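Long-range contact in possible thiamine biosynthesis enzyme (Candida albicans, PDB 2X7Q), which is of unknown function but adopts the periplasmic binding protein fold and may bind a small solute, possibly one linked to thiamine biosynthesis: residues L14-P23 / L44-S55. The protein carries 1 engineered substitution. Sequence-based numbering, arbitrary orientation.
Sequences LPTLKVAYIP and LSIEFVKVPEGS. Engineered in segment 14-23: Leu14 (natural residue Met).
Strands 17-21 and 46-50 pair in parallel at one margin of a five-stranded mixed sheet, the first two strands of a periplasmic-binding-protein lobe, with 46-50 outermost and the connection between them largely helical. Their short axes approach to 4.5 Å at 27°, and six backbone hydrogen bonds alternate from Leu17 N to Ser45 O through to Val51 N to Tyr21 O. The shortest joins Val49 N to Val19 O at 2.7 Å and is nearly straight. At the N-terminal end of the pairing, Thr16 OG1 and Ser45 OG share a 3.2 Å hydrogen bond, and a water bridges Pro15 O to Ser45 N.

On the face of Leu17, Val19 and Tyr21, Ile46 CD1 lies against Leu17 CB (3.6 Å), while Ile46 CG2 meets Val19 CG2 and lies over one face of the Phe48 ring, offset toward its rim. The edge of Phe48 is directed toward the face of Tyr21 in an offset edge-to-face pair, planes at 83°. Tyr21 CG sits between its backbone N and carbonyl carbon (chi1 76°), which swings the phenol across the neighbouring strand and lets Lys50 CA make an off-centre CH-pi contact. Pro23 CG packs 3.5 Å from Lys50 CG. On the other face Lys18 and Glu47 run side by side; Lys18 NZ stays 4.1 Å from Glu47 OE2, too far for a salt bridge, and makes a weak hydrogen bond to Glu66 O.

Past the strands Ile22 CD1 reaches Gly54 CA (3.5 Å), just before helix 55-63, which covers Ala20 and Val51. Strand 69-73 flanks 17-21 on its other side, and helix 216-235 packs on Leu17 and Leu44.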
ATOM      1  N   LEU A  14     -18.991  -9.192  19.669  1.00 17.94           N
ATOM      2  CA  LEU A  14     -17.708  -8.912  19.034  1.00 18.81           C
ATOM      3  C   LEU A  14     -17.168  -7.549  19.454  1.00 16.62           C
ATOM      4  O   LEU A  14     -17.860  -6.540  19.335  1.00 17.58           O
ATOM      5  CB  LEU A  14     -17.835  -8.980  17.510  1.00 16.10           C
ATOM      6  CG  LEU A  14     -18.208 -10.343  16.924  1.00 18.30           C
ATOM      7  CD1 LEU A  14     -18.387 -10.257  15.414  1.00 18.68           C
ATOM      8  CD2 LEU A  14     -17.160 -11.383  17.282  1.00 18.02           C
ATOM      9  N   PRO A  15     -15.925  -7.516  19.950  1.00 16.64           N
ATOM     10  CA  PRO A  15     -15.295  -6.273  20.405  1.00 17.35           C
ATOM     11  C   PRO A  15     -15.136  -5.265  19.270  1.00 16.66           C
ATOM     12  O   PRO A  15     -15.005  -5.657  18.109  1.00 15.75           O
ATOM     13  CB  PRO A  15     -13.917  -6.736  20.894  1.00 15.46           C
ATOM     14  CG  PRO A  15     -13.665  -8.023  20.179  1.00 15.44           C
ATOM     15  CD  PRO A  15     -15.017  -8.670  20.063  1.00 16.94           C
ATOM     16  N   THR A  16     -15.145  -3.981  19.612  1.00 16.00           N
ATOM     17  CA  THR A  16     -14.977  -2.919  18.627  1.00 16.37           C
ATOM     18  C   THR A  16     -13.648  -3.064  17.898  1.00 15.85           C
ATOM     19  O   THR A  16     -12.679  -3.586  18.450  1.00 15.03           O
ATOM     20  CB  THR A  16     -15.047  -1.527  19.281  1.00 16.20           C
ATOM     21  OG1 THR A  16     -16.274  -1.403  20.010  1.00 18.10           O
ATOM     22  CG2 THR A  16     -14.978  -0.435  18.223  1.00 16.68           C
ATOM     23  N   LEU A  17     -13.605  -2.596  16.655  1.00 15.53           N
ATOM     24  CA  LEU A  17     -12.425  -2.766  15.823  1.00 14.77           C
ATOM     25  C   LEU A  17     -12.022  -1.454  15.158  1.00 15.44           C
ATOM     26  O   LEU A  17     -12.768  -0.906  14.346  1.00 15.35           O
ATOM     27  CB  LEU A  17     -12.693  -3.831  14.759  1.00 15.64           C
ATOM     28  CG  LEU A  17     -11.499  -4.638  14.259  1.00 15.08           C
ATOM     29  CD1 LEU A  17     -10.894  -5.437  15.399  1.00 16.83           C
ATOM     30  CD2 LEU A  17     -11.933  -5.558  13.131  1.00 15.95           C
ATOM     31  N   LYS A  18     -10.842  -0.953  15.510  1.00 13.87           N
ATOM     32  CA  LYS A  18     -10.318   0.267  14.908  1.00 14.13           C
ATOM     33  C   LYS A  18      -9.471  -0.072  13.684  1.00 12.62           C
ATOM     34  O   LYS A  18      -8.399  -0.666  13.804  1.00 12.69           O
ATOM     35  CB  LYS A  18      -9.492   1.059  15.923  1.00 13.68           C
ATOM     36  CG  LYS A  18     -10.263   1.472  17.163  1.00 17.26           C
ATOM     37  CD  LYS A  18      -9.439   2.381  18.062  1.00 18.04           C
ATOM     38  CE  LYS A  18      -9.134   3.705  17.385  0.87 18.16           C
ATOM     39  NZ  LYS A  18      -8.314   4.601  18.247  0.71 18.28           N
ATOM     40  N   VAL A  19      -9.960   0.304  12.507  1.00 12.69           N
ATOM     41  CA  VAL A  19      -9.287  -0.036  11.257  1.00 12.28           C
ATOM     42  C   VAL A  19      -8.650   1.187  10.600  1.00 12.14           C
ATOM     43  O   VAL A  19      -9.338   2.144  10.238  1.00 12.57           O
ATOM     44  CB  VAL A  19     -10.262  -0.696  10.264  1.00 12.36           C
ATOM     45  CG1 VAL A  19      -9.555  -1.017   8.959  1.00 12.83           C
ATOM     46  CG2 VAL A  19     -10.872  -1.951  10.871  1.00 11.57           C
ATOM     47  N   ALA A  20      -7.329   1.146  10.448  1.00 11.63           N
ATOM     48  CA  ALA A  20      -6.595   2.227   9.796  1.00 11.82           C
ATOM     49  C   ALA A  20      -6.495   1.980   8.296  1.00 11.24           C
ATOM     50  O   ALA A  20      -6.101   0.896   7.869  1.00 11.13           O
ATOM     51  CB  ALA A  20      -5.216   2.371  10.397  1.00 12.04           C
ATOM     52  N   TYR A  21      -6.862   2.982   7.503  1.00 11.61           N
ATOM     53  CA  TYR A  21      -6.829   2.865   6.048  1.00 12.48           C
ATOM     54  C   TYR A  21      -6.245   4.120   5.404  1.00 12.43           C
ATOM     55  O   TYR A  21      -6.128   5.166   6.047  1.00 12.67           O
ATOM     56  CB  TYR A  21      -8.237   2.625   5.505  1.00 11.39           C
ATOM     57  CG  TYR A  21      -9.103   3.867   5.498  1.00 12.77           C
ATOM     58  CD1 TYR A  21      -9.260   4.622   4.340  1.00 13.62           C
ATOM     59  CD2 TYR A  21      -9.759   4.287   6.646  1.00 13.08           C
ATOM     60  CE1 TYR A  21     -10.050   5.757   4.328  1.00 14.13           C
ATOM     61  CE2 TYR A  21     -10.551   5.418   6.644  1.00 14.42           C
ATOM     62  CZ  TYR A  21     -10.693   6.150   5.484  1.00 15.61           C
ATOM     63  OH  TYR A  21     -11.482   7.278   5.489  1.00 15.40           O
ATOM     64  N   ILE A  22      -5.893   4.010   4.129  1.00 11.42           N
ATOM     65  CA  ILE A  22      -5.383   5.149   3.377  1.00 12.77           C
ATOM     66  C   ILE A  22      -6.433   5.628   2.380  1.00 12.72           C
ATOM     67  O   ILE A  22      -6.880   4.860   1.531  1.00 12.04           O
ATOM     68  CB  ILE A  22      -4.085   4.798   2.632  1.00 11.48           C
ATOM     69  CG1 ILE A  22      -3.055   4.226   3.606  1.00 13.17           C
ATOM     70  CG2 ILE A  22      -3.535   6.023   1.913  1.00 14.03           C
ATOM     71  CD1 ILE A  22      -1.785   3.750   2.943  1.00 14.17           C
ATOM     72  N   PRO A  23      -6.832   6.903   2.486  1.00 12.69           N
ATOM     73  CA  PRO A  23      -7.895   7.474   1.650  1.00 14.83           C
ATOM     74  C   PRO A  23      -7.488   7.599   0.184  1.00 14.91           C
ATOM     75  O   PRO A  23      -7.146   8.689  -0.276  1.00 15.59           O
ATOM     76  CB  PRO A  23      -8.110   8.865   2.257  1.00 15.21           C
ATOM     77  CG  PRO A  23      -6.810   9.201   2.896  1.00 16.02           C
ATOM     78  CD  PRO A  23      -6.267   7.895   3.415  1.00 14.68           C
ATOM     79  N   LEU A  44     -20.605  -6.302  13.658  1.00 16.84           N
ATOM     80  CA  LEU A  44     -19.347  -5.598  13.871  1.00 16.12           C
ATOM     81  C   LEU A  44     -19.569  -4.114  14.148  1.00 17.34           C
ATOM     82  O   LEU A  44     -20.543  -3.525  13.680  1.00 17.32           O
ATOM     83  CB  LEU A  44     -18.433  -5.759  12.654  1.00 16.23           C
ATOM     84  CG  LEU A  44     -17.958  -7.166  12.287  1.00 15.87           C
ATOM     85  CD1 LEU A  44     -17.281  -7.157  10.924  1.00 15.10           C
ATOM     86  CD2 LEU A  44     -17.022  -7.721  13.349  1.00 16.08           C
ATOM     87  N   SER A  45     -18.662  -3.521  14.917  1.00 16.46           N
ATOM     88  CA  SER A  45     -18.650  -2.078  15.132  1.00 16.31           C
ATOM     89  C   SER A  45     -17.279  -1.536  14.754  1.00 16.62           C
ATOM     90  O   SER A  45     -16.337  -1.594  15.545  1.00 15.34           O
ATOM     91  CB  SER A  45     -18.976  -1.753  16.592  1.00 17.48           C
ATOM     92  OG  SER A  45     -18.031  -2.336  17.479  1.00 20.23           O
ATOM     93  N   ILE A  46     -17.173  -1.016  13.538  1.00 16.97           N
ATOM     94  CA  ILE A  46     -15.886  -0.604  13.000  1.00 16.18           C
ATOM     95  C   ILE A  46     -15.668   0.902  13.082  1.00 15.48           C
ATOM     96  O   ILE A  46     -16.478   1.682  12.584  1.00 16.62           O
ATOM     97  CB  ILE A  46     -15.720  -1.050  11.532  1.00 15.61           C
ATOM     98  CG1 ILE A  46     -16.029  -2.538  11.386  1.00 15.08           C
ATOM     99  CG2 ILE A  46     -14.316  -0.736  11.036  1.00 14.58           C
ATOM    100  CD1 ILE A  46     -15.113  -3.440  12.182  1.00 15.05           C
ATOM    101  N   GLU A  47     -14.571   1.303  13.717  1.00 15.61           N
ATOM    102  CA  GLU A  47     -14.170   2.705  13.749  1.00 15.60           C
ATOM    103  C   GLU A  47     -12.994   2.924  12.806  1.00 14.52           C
ATOM    104  O   GLU A  47     -11.857   2.573  13.126  1.00 15.67           O
ATOM    105  CB  GLU A  47     -13.791   3.130  15.167  1.00 15.52           C
ATOM    106  CG  GLU A  47     -13.227   4.541  15.250  1.00 17.62           C
ATOM    107  CD  GLU A  47     -12.803   4.923  16.654  0.51 19.16           C
ATOM    108  OE1 GLU A  47     -13.307   4.309  17.619  0.45 19.48           O
ATOM    109  OE2 GLU A  47     -11.966   5.840  16.793  0.54 20.46           O
ATOM    110  N   PHE A  48     -13.273   3.500  11.642  1.00 14.26           N
ATOM    111  CA  PHE A  48     -12.240   3.729  10.640  1.00 13.44           C
ATOM    112  C   PHE A  48     -11.350   4.915  10.989  1.00 14.65           C
ATOM    113  O   PHE A  48     -11.834   5.972  11.398  1.00 15.63           O
ATOM    114  CB  PHE A  48     -12.860   3.925   9.255  1.00 15.40           C
ATOM    115  CG  PHE A  48     -13.375   2.656   8.637  1.00 15.01           C
ATOM    116  CD1 PHE A  48     -14.704   2.286   8.776  1.00 15.51           C
ATOM    117  CD2 PHE A  48     -12.526   1.826   7.922  1.00 14.03           C
ATOM    118  CE1 PHE A  48     -15.177   1.118   8.207  1.00 14.62           C
ATOM    119  CE2 PHE A  48     -12.993   0.656   7.352  1.00 13.31           C
ATOM    120  CZ  PHE A  48     -14.319   0.301   7.495  1.00 14.38           C
ATOM    121  N   VAL A  49     -10.045   4.728  10.824  1.00 14.58           N
ATOM    122  CA  VAL A  49      -9.070   5.783  11.070  1.00 14.72           C
ATOM    123  C   VAL A  49      -8.337   6.141   9.782  1.00 14.21           C
ATOM    124  O   VAL A  49      -7.535   5.359   9.275  1.00 13.97           O
ATOM    125  CB  VAL A  49      -8.044   5.362  12.140  1.00 13.65           C
ATOM    126  CG1 VAL A  49      -6.977   6.434  12.308  1.00 14.69           C
ATOM    127  CG2 VAL A  49      -8.740   5.081  13.465  1.00 14.10           C
ATOM    128  N   LYS A  50      -8.617   7.328   9.254  1.00 14.48           N
ATOM    129  CA  LYS A  50      -7.994   7.777   8.014  1.00 15.27           C
ATOM    130  C   LYS A  50      -6.521   8.131   8.217  1.00 13.68           C
ATOM    131  O   LYS A  50      -6.172   8.892   9.120  1.00 14.33           O
ATOM    132  CB  LYS A  50      -8.743   8.989   7.455  1.00 15.40           C
ATOM    133  CG  LYS A  50      -8.253   9.464   6.095  1.00 16.22           C
ATOM    134  CD  LYS A  50      -8.819  10.831   5.748  1.00 17.29           C
ATOM    135  CE  LYS A  50     -10.340  10.834   5.771  1.00 19.59           C
ATOM    136  NZ  LYS A  50     -10.888  12.186   5.436  1.00 22.71           N
ATOM    137  N   VAL A  51      -5.664   7.577   7.363  1.00 13.75           N
ATOM    138  CA  VAL A  51      -4.234   7.852   7.409  1.00 14.91           C
ATOM    139  C   VAL A  51      -3.735   8.301   6.037  1.00 15.87           C
ATOM    140  O   VAL A  51      -3.295   7.478   5.241  1.00 15.65           O
ATOM    141  CB  VAL A  51      -3.445   6.608   7.871  1.00 14.84           C
ATOM    142  CG1 VAL A  51      -1.958   6.924   7.971  1.00 16.75           C
ATOM    143  CG2 VAL A  51      -3.980   6.106   9.208  1.00 14.94           C
ATOM    144  N   PRO A  52      -3.807   9.615   5.764  1.00 17.14           N
ATOM    145  CA  PRO A  52      -3.416  10.214   4.480  1.00 17.25           C
ATOM    146  C   PRO A  52      -1.939  10.056   4.114  1.00 18.81           C
ATOM    147  O   PRO A  52      -1.607  10.246   2.943  1.00 20.29           O
ATOM    148  CB  PRO A  52      -3.713  11.708   4.680  1.00 16.79           C
ATOM    149  CG  PRO A  52      -4.677  11.776   5.803  1.00 17.26           C
ATOM    150  CD  PRO A  52      -4.326  10.626   6.701  1.00 16.46           C
ATOM    151  N   GLU A  53      -1.076   9.734   5.076  1.00 20.55           N
ATOM    152  CA  GLU A  53       0.369   9.729   4.820  1.00 21.87           C
ATOM    153  C   GLU A  53       0.997   8.342   4.680  1.00 21.70           C
ATOM    154  O   GLU A  53       2.200   8.181   4.891  1.00 22.11           O
ATOM    155  CB  GLU A  53       1.122  10.534   5.888  1.00 24.03           C
ATOM    156  CG  GLU A  53       0.247  11.404   6.768  1.00 22.12           C
ATOM    157  CD  GLU A  53      -0.297  10.646   7.955  1.00 23.53           C
ATOM    158  OE1 GLU A  53      -1.395  10.989   8.435  1.00 21.61           O
ATOM    159  OE2 GLU A  53       0.379   9.702   8.410  1.00 25.89           O
ATOM    160  N   GLY A  54       0.186   7.350   4.325  1.00 19.58           N
ATOM    161  CA  GLY A  54       0.707   6.046   3.950  1.00 18.92           C
ATOM    162  C   GLY A  54       0.910   5.000   5.036  1.00 18.10           C
ATOM    163  O   GLY A  54       0.544   5.195   6.198  1.00 17.99           O
ATOM    164  N   SER A  55       1.515   3.883   4.636  1.00 17.58           N
ATOM    165  CA  SER A  55       1.673   2.710   5.491  1.00 16.84           C
ATOM    166  C   SER A  55       2.641   2.939   6.647  1.00 16.76           C
ATOM    167  O   SER A  55       2.577   2.249   7.666  1.00 14.93           O
ATOM    168  CB  SER A  55       2.142   1.509   4.661  1.00 15.12           C
ATOM    169  OG  SER A  55       1.236   1.224   3.609  1.00 15.07           O
TER
HETATM  170  O   HOH W   1     -17.321  -5.460  16.521  1.00 18.10           O